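Local atomic coordinates of OR486 (Synthetic construct, PDB entry 4R80), a protein that has no known natural function, being a de novo designed beta-sheet protein built to adopt the cystatin fold. Residues Glu5-Arg10 and Asn64-Lys69; Val30-Lys35 and Arg41-Ile46. All coordinates share one frame; numbering follows the deposited sequence.

Interaction 1: Glu5-Arg10 and Asn64-Lys69; sequences EEEKRR and NTFTVK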
loop_
_atom_site.group_PDB
_atom_site.type_symbol
_atom_site.label_atom_id
_atom_site.label_comp_id
_atom_site.label_asym_id
_atom_site.label_seq_id
_atom_site.Cartn_x
_atom_site.Cartn_y
_atom_site.Cartn_z
ATOM N N GLU A 5 -4.718 14.175 -5.706
ATOM C CA GLU A 5 -5.057 13.682 -4.372
ATOM C C GLU A 5 -6.093 12.561 -4.406
ATOM O O GLU A 5 -6.099 11.677 -3.549
ATOM C CB GLU A 5 -5.547 14.838 -3.495
ATOM C CG GLU A 5 -5.885 14.445 -2.069
ATOM C CD GLU A 5 -4.833 13.554 -1.440
ATOM O OE1 GLU A 5 -3.638 13.912 -1.483
ATOM O OE2 GLU A 5 -5.204 12.488 -0.905
ATOM N N GLU A 6 -6.955 12.599 -5.413
ATOM C CA GLU A 6 -8.005 11.606 -5.588
ATOM C C GLU A 6 -7.407 10.262 -5.986
ATOM O O GLU A 6 -7.907 9.208 -5.597
ATOM C CB GLU A 6 -8.958 12.097 -6.676
ATOM C CG GLU A 6 -10.313 11.428 -6.760
ATOM C CD GLU A 6 -10.313 10.170 -7.610
ATOM O OE1 GLU A 6 -9.349 9.944 -8.372
ATOM O OE2 GLU A 6 -11.314 9.426 -7.547
ATOM N N GLU A 7 -6.327 10.310 -6.763
ATOM C CA GLU A 7 -5.671 9.097 -7.239
ATOM C C GLU A 7 -4.786 8.477 -6.166
ATOM O O GLU A 7 -4.673 7.256 -6.077
ATOM C CB GLU A 7 -4.865 9.370 -8.514
ATOM C CG GLU A 7 -5.715 9.748 -9.722
ATOM C CD GLU A 7 -4.893 9.893 -10.990
ATOM O OE1 GLU A 7 -3.661 9.715 -10.924
ATOM O OE2 GLU A 7 -5.475 10.193 -12.052
ATOM N N LYS A 8 -4.153 9.322 -5.357
ATOM C CA LYS A 8 -3.350 8.841 -4.241
ATOM C C LYS A 8 -4.237 8.194 -3.186
ATOM O O LYS A 8 -3.849 7.214 -2.553
ATOM C CB LYS A 8 -2.536 9.972 -3.607
ATOM C CG LYS A 8 -1.387 10.486 -4.453
ATOM C CD LYS A 8 -0.724 11.674 -3.776
ATOM C CE LYS A 8 0.664 11.926 -4.328
ATOM N NZ LYS A 8 1.309 13.095 -3.674
ATOM N N ARG A 9 -5.426 8.754 -2.997
ATOM C CA ARG A 9 -6.366 8.231 -2.013
ATOM C C ARG A 9 -6.873 6.840 -2.392
ATOM O O ARG A 9 -6.897 5.931 -1.560
ATOM C CB ARG A 9 -7.525 9.210 -1.804
ATOM C CG ARG A 9 -8.541 8.771 -0.766
ATOM C CD ARG A 9 -9.869 9.484 -0.964
ATOM N NE ARG A 9 -10.505 9.120 -2.225
ATOM C CZ ARG A 9 -11.256 8.038 -2.401
ATOM N NH1 ARG A 9 -11.464 7.200 -1.395
ATOM N NH2 ARG A 9 -11.796 7.791 -3.586
ATOM N N ARG A 10 -7.269 6.679 -3.651
ATOM C CA ARG A 10 -7.748 5.394 -4.150
ATOM C C ARG A 10 -6.645 4.334 -4.131
ATOM O O ARG A 10 -6.868 3.197 -3.709
ATOM C CB ARG A 10 -8.320 5.548 -5.562
ATOM C CG ARG A 10 -9.605 6.360 -5.633
ATOM C CD ARG A 10 -10.073 6.554 -7.074
ATOM N NE ARG A 10 -10.334 5.294 -7.766
ATOM C CZ ARG A 10 -10.735 5.209 -9.029
ATOM N NH1 ARG A 10 -10.923 6.305 -9.752
ATOM N NH2 ARG A 10 -10.938 4.015 -9.573
ATOM N N ASN A 64 -8.896 3.805 -15.620
ATOM C CA ASN A 64 -9.384 4.290 -14.334
ATOM C C ASN A 64 -9.479 3.183 -13.288
ATOM O O ASN A 64 -10.185 3.318 -12.287
ATOM C CB ASN A 64 -10.732 4.995 -14.477
ATOM C CG ASN A 64 -10.996 5.969 -13.346
ATOM O OD1 ASN A 64 -10.073 6.594 -12.824
ATOM N ND2 ASN A 64 -12.250 6.072 -12.935
ATOM N N THR A 65 -8.772 2.085 -13.526
ATOM C CA THR A 65 -8.691 1.014 -12.542
ATOM C C THR A 65 -7.354 1.082 -11.818
ATOM O O THR A 65 -6.317 1.328 -12.435
ATOM C CB THR A 65 -8.854 -0.373 -13.190
ATOM O OG1 THR A 65 -8.071 -0.440 -14.388
ATOM C CG2 THR A 65 -10.315 -0.632 -13.529
ATOM N N PHE A 66 -7.382 0.869 -10.509
ATOM C CA PHE A 66 -6.161 0.860 -9.716
ATOM C C PHE A 66 -5.836 -0.551 -9.248
ATOM O O PHE A 66 -6.511 -1.103 -8.378
ATOM C CB PHE A 66 -6.288 1.810 -8.525
ATOM C CG PHE A 66 -6.207 3.262 -8.901
ATOM C CD1 PHE A 66 -7.344 3.959 -9.273
ATOM C CD2 PHE A 66 -4.993 3.927 -8.887
ATOM C CE1 PHE A 66 -7.272 5.296 -9.624
ATOM C CE2 PHE A 66 -4.914 5.263 -9.235
ATOM C CZ PHE A 66 -6.055 5.948 -9.603
ATOM N N THR A 67 -4.794 -1.129 -9.835
ATOM C CA THR A 67 -4.447 -2.521 -9.587
ATOM C C THR A 67 -3.068 -2.648 -8.950
ATOM O O THR A 67 -2.111 -2.005 -9.380
ATOM C CB THR A 67 -4.476 -3.341 -10.893
ATOM O OG1 THR A 67 -5.705 -3.098 -11.589
ATOM C CG2 THR A 67 -4.348 -4.829 -10.599
ATOM N N VAL A 68 -2.978 -3.477 -7.916
ATOM C CA VAL A 68 -1.702 -3.790 -7.293
ATOM C C VAL A 68 -0.861 -4.597 -8.276
ATOM O O VAL A 68 -1.360 -5.530 -8.899
ATOM C CB VAL A 68 -1.903 -4.610 -6.005
ATOM C CG1 VAL A 68 -0.567 -5.085 -5.452
ATOM C CG2 VAL A 68 -2.655 -3.787 -4.968
ATOM N N LYS A 69 0.408 -4.227 -8.428
ATOM C CA LYS A 69 1.288 -4.912 -9.369
ATOM C C LYS A 69 2.507 -5.522 -8.682
ATOM O O LYS A 69 3.026 -6.546 -9.126
ATOM C CB LYS A 69 1.725 -3.969 -10.496
ATOM C CG LYS A 69 0.652 -3.719 -11.548
ATOM C CD LYS A 69 0.513 -4.895 -12.507
ATOM C CE LYS A 69 1.516 -4.802 -13.651
ATOM N NZ LYS A 69 1.377 -5.930 -14.618
#
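Glu7 lays its aliphatic base against the end of the Phe66 ring: CB and CG of Glu7 are each 3.8 Å from CZ of Phe66, and the backbone O of Glu7 lies 3.7 Å from Phe66 CE2. The two side chains cross at about a right angle, and that of Glu7 runs on extended beyond CG; its methylene carbons, not its carboxylate, touch the ring. The carboxylate has a weak, long ion pair with Lys61. One turn later, Arg10 carries the polar half of the contact. Its CG stands anti to the carbonyl carbon (chi1 -68°), and a bend at chi3 (60°) turns the guanidinium across the ring. Phe66 CE1 sits over the centre of the guanidinium face, 3.5 Å from Arg10 CZ, but the two planes are 64° apart, and the groups do not form a flat stack. Arg10 NH1 also has a long salt bridge to Glu6 OE2, one turn back in the helix. Beyond the ring the guanidinium reaches Asn64 twice. Arg10 NH2 donates to the backbone O of Asn64 at 2.9 Å, with that oxygen tilted out of the guanidinium plane; Arg10 NH1 makes a weak bond to Asn64 OD1 at 3.2 Å. Replacing Arg10 by an alanine would remove the guanidinium, and would probably leave the backbone O of Asn64 without this donor and strip CD1 and CE1 of Phe66 of their polar cover. The contact ties the first turns of helix 4-22 to the start of the edge strand 65-76, the helix packing across one face of the antiparallel sheet as in the cystatin fold. Phe66 also touches Ala11 and Val14 of the helix and Val59 and Lys61 of the adjacent strand 51-62, while Glu7 reaches Lys35 on strand 28-36.

Interaction 2: Val30-Lys35 and Arg41-Ile46; sequences VRRVQK and RVELEI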
loop_
_atom_site.group_PDB
_atom_site.type_symbol
_atom_site.label_atom_id
_atom_site.label_comp_id
_atom_site.label_asym_id
_atom_site.label_seq_id
_atom_site.Cartn_x
_atom_site.Cartn_y
_atom_site.Cartn_z
ATOM N N VAL A 30 -0.507 3.467 7.053
ATOM C CA VAL A 30 0.159 3.945 5.849
ATOM C C VAL A 30 1.061 5.120 6.196
ATOM O O VAL A 30 0.610 6.102 6.785
ATOM C CB VAL A 30 -0.856 4.388 4.779
ATOM C CG1 VAL A 30 -0.134 4.898 3.541
ATOM C CG2 VAL A 30 -1.786 3.240 4.423
ATOM N N ARG A 31 2.334 5.022 5.828
ATOM C CA ARG A 31 3.302 6.040 6.215
ATOM C C ARG A 31 3.621 7.031 5.104
ATOM O O ARG A 31 3.936 8.189 5.376
ATOM C CB ARG A 31 4.592 5.395 6.722
ATOM C CG ARG A 31 4.423 4.614 8.010
ATOM C CD ARG A 31 5.771 4.255 8.606
ATOM N NE ARG A 31 6.564 5.439 8.930
ATOM C CZ ARG A 31 6.478 6.105 10.078
ATOM N NH1 ARG A 31 5.631 5.707 11.018
ATOM N NH2 ARG A 31 7.239 7.172 10.287
ATOM N N ARG A 32 3.543 6.583 3.857
ATOM C CA ARG A 32 3.820 7.473 2.737
ATOM C C ARG A 32 3.180 6.996 1.441
ATOM O O ARG A 32 3.180 5.805 1.130
ATOM C CB ARG A 32 5.326 7.672 2.548
ATOM C CG ARG A 32 5.679 8.953 1.806
ATOM C CD ARG A 32 7.181 9.137 1.687
ATOM N NE ARG A 32 7.721 8.512 0.485
ATOM C CZ ARG A 32 7.900 9.149 -0.668
ATOM N NH1 ARG A 32 7.585 10.433 -0.774
ATOM N NH2 ARG A 32 8.398 8.505 -1.714
ATOM N N VAL A 33 2.629 7.944 0.694
ATOM C CA VAL A 33 2.087 7.667 -0.625
ATOM C C VAL A 33 2.800 8.551 -1.637
ATOM O O VAL A 33 2.876 9.768 -1.468
ATOM C CB VAL A 33 0.572 7.938 -0.679
ATOM C CG1 VAL A 33 0.032 7.660 -2.072
ATOM C CG2 VAL A 33 -0.154 7.096 0.361
ATOM N N GLN A 34 3.326 7.934 -2.688
ATOM C CA GLN A 34 4.083 8.661 -3.698
ATOM C C GLN A 34 3.655 8.270 -5.105
ATOM O O GLN A 34 3.508 7.089 -5.414
ATOM C CB GLN A 34 5.582 8.419 -3.530
ATOM C CG GLN A 34 6.430 9.151 -4.557
ATOM C CD GLN A 34 7.694 8.398 -4.911
ATOM O OE1 GLN A 34 8.174 7.572 -4.137
ATOM N NE2 GLN A 34 8.235 8.671 -6.092
ATOM N N LYS A 35 3.468 9.270 -5.956
ATOM C CA LYS A 35 2.999 9.040 -7.314
ATOM C C LYS A 35 4.075 9.369 -8.339
ATOM O O LYS A 35 4.718 10.416 -8.270
ATOM C CB LYS A 35 1.744 9.864 -7.595
ATOM C CG LYS A 35 1.167 9.652 -8.982
ATOM C CD LYS A 35 -0.099 10.462 -9.176
ATOM C CE LYS A 35 -0.688 10.234 -10.548
ATOM N NZ LYS A 35 0.159 10.828 -11.620
ATOM N N ARG A 41 3.266 4.458 -5.349
ATOM C CA ARG A 41 3.946 3.632 -4.361
ATOM C C ARG A 41 3.444 3.936 -2.956
ATOM O O ARG A 41 3.539 5.067 -2.484
ATOM C CB ARG A 41 5.461 3.830 -4.439
ATOM C CG ARG A 41 6.094 3.295 -5.713
ATOM C CD ARG A 41 7.600 3.495 -5.703
ATOM N NE ARG A 41 8.243 2.892 -6.867
ATOM C CZ ARG A 41 8.463 3.528 -8.013
ATOM N NH1 ARG A 41 8.092 4.793 -8.153
ATOM N NH2 ARG A 41 9.055 2.899 -9.020
ATOM N N VAL A 42 2.899 2.918 -2.298
ATOM C CA VAL A 42 2.348 3.080 -0.959
ATOM C C VAL A 42 3.168 2.290 0.056
ATOM O O VAL A 42 3.319 1.074 -0.057
ATOM C CB VAL A 42 0.880 2.623 -0.893
ATOM C CG1 VAL A 42 0.312 2.870 0.495
ATOM C CG2 VAL A 42 0.054 3.339 -1.950
ATOM N N GLU A 43 3.705 3.002 1.042
ATOM C CA GLU A 43 4.506 2.393 2.093
ATOM C C GLU A 43 3.652 2.178 3.337
ATOM O O GLU A 43 3.055 3.119 3.860
ATOM C CB GLU A 43 5.691 3.301 2.418
ATOM C CG GLU A 43 6.617 3.533 1.234
ATOM C CD GLU A 43 7.715 4.533 1.534
ATOM O OE1 GLU A 43 8.126 4.637 2.709
ATOM O OE2 GLU A 43 8.154 5.231 0.596
ATOM N N LEU A 44 3.599 0.937 3.814
ATOM C CA LEU A 44 2.805 0.609 4.992
ATOM C C LEU A 44 3.663 -0.124 6.013
ATOM O O LEU A 44 4.647 -0.774 5.663
ATOM C CB LEU A 44 1.590 -0.248 4.617
ATOM C CG LEU A 44 0.705 0.241 3.468
ATOM C CD1 LEU A 44 1.225 -0.319 2.173
ATOM C CD2 LEU A 44 -0.743 -0.165 3.662
ATOM N N GLU A 45 3.277 -0.014 7.285
ATOM C CA GLU A 45 4.001 -0.665 8.367
ATOM C C GLU A 45 3.060 -1.466 9.261
ATOM O O GLU A 45 1.990 -0.996 9.637
ATOM C CB GLU A 45 4.758 0.374 9.201
ATOM C CG GLU A 45 5.582 -0.216 10.341
ATOM C CD GLU A 45 6.479 0.805 11.012
ATOM O OE1 GLU A 45 6.595 1.928 10.483
ATOM O OE2 GLU A 45 7.068 0.487 12.064
ATOM N N ILE A 46 3.477 -2.686 9.596
ATOM C CA ILE A 46 2.745 -3.541 10.524
ATOM C C ILE A 46 3.584 -3.817 11.770
ATOM O O ILE A 46 4.769 -4.134 11.674
ATOM C CB ILE A 46 2.343 -4.879 9.865
ATOM C CG1 ILE A 46 1.453 -4.634 8.645
ATOM C CG2 ILE A 46 1.620 -5.782 10.851
ATOM C CD1 ILE A 46 0.920 -5.900 8.020
#
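Arg32 and Glu43 meet through flat groups: Glu43 OE2 lies at the in-plane edge of the Arg32 guanidinium and takes a straight but weak bond from Arg32 NE at 3.3 Å, part of a salt bridge. The two side chains run side by side, with guanidinium and carboxylate turned 66° apart. Beside them, Glu45 OE1 approaches the Arg31 guanidinium from far off its plane, 3.8 Å from Arg31 NE; this long salt bridge is electrostatic, with no donor hydrogen directed at the oxygen. Arg41 lies on the same face as Arg32 and Glu43, its NH1 hydrogen-bonded to Gln36 OE1.

The backbones form the hairpin of strands 28-36 and 39-48, the first two strands of the sheet. Gln34 and Arg41 are a hydrogen-bonded pair, linked from Gln34 N to Arg41 O and from Arg41 N to Gln34 O. At the next such pair, Glu43 N gives Arg32 O a nearly linear bond of 2.9 Å. The register then slips by one residue in a classic beta bulge: Arg31 and Arg32 both face Glu43, whose O receives Arg31 N at 2.8 Å and Arg32 N more weakly at 3.5 Å.

Val30, Val33, Val42 and Leu44 point to the other face, where helix 4-22 lies and Val30 and Val33 touch Lys12. With CG1 of Val30 anti to its own N (chi1 179°), this methyl meets Val42 CG1 at 3.7 Å, while the other branch, Val30 CG2, packs 3.6 Å from Leu44 CD2; Val30 and Leu44 point the same way. Val33 CG2 reaches Val42 CG1 more loosely, at 4.3 Å. On its other side strand 39-48 pairs with 51-62, Val42 bonded to Val57 and Leu44 to Ile55 through the backbone.

How the interactions relate
Interaction 1 joins the helix to one edge strand of the sheet, whereas interaction 2 pairs the other edge strand with its hairpin partner. The helix links them: Lys8 packs on Val33 and Glu7 on Lys35, so segment 5-10 reaches both sheet edges. Interaction 1 is partly buried and is made mostly by side chains, with the backbone O of Asn64 as the acceptor of its stronger bond: an aromatic ring between a glutamate and an arginine. Interaction 2 is largely a surface contact held by a ladder of backbone bonds, with the Arg32-Glu43 salt bridge on the face turned from the helix and valine and leucine packing on the face beneath it.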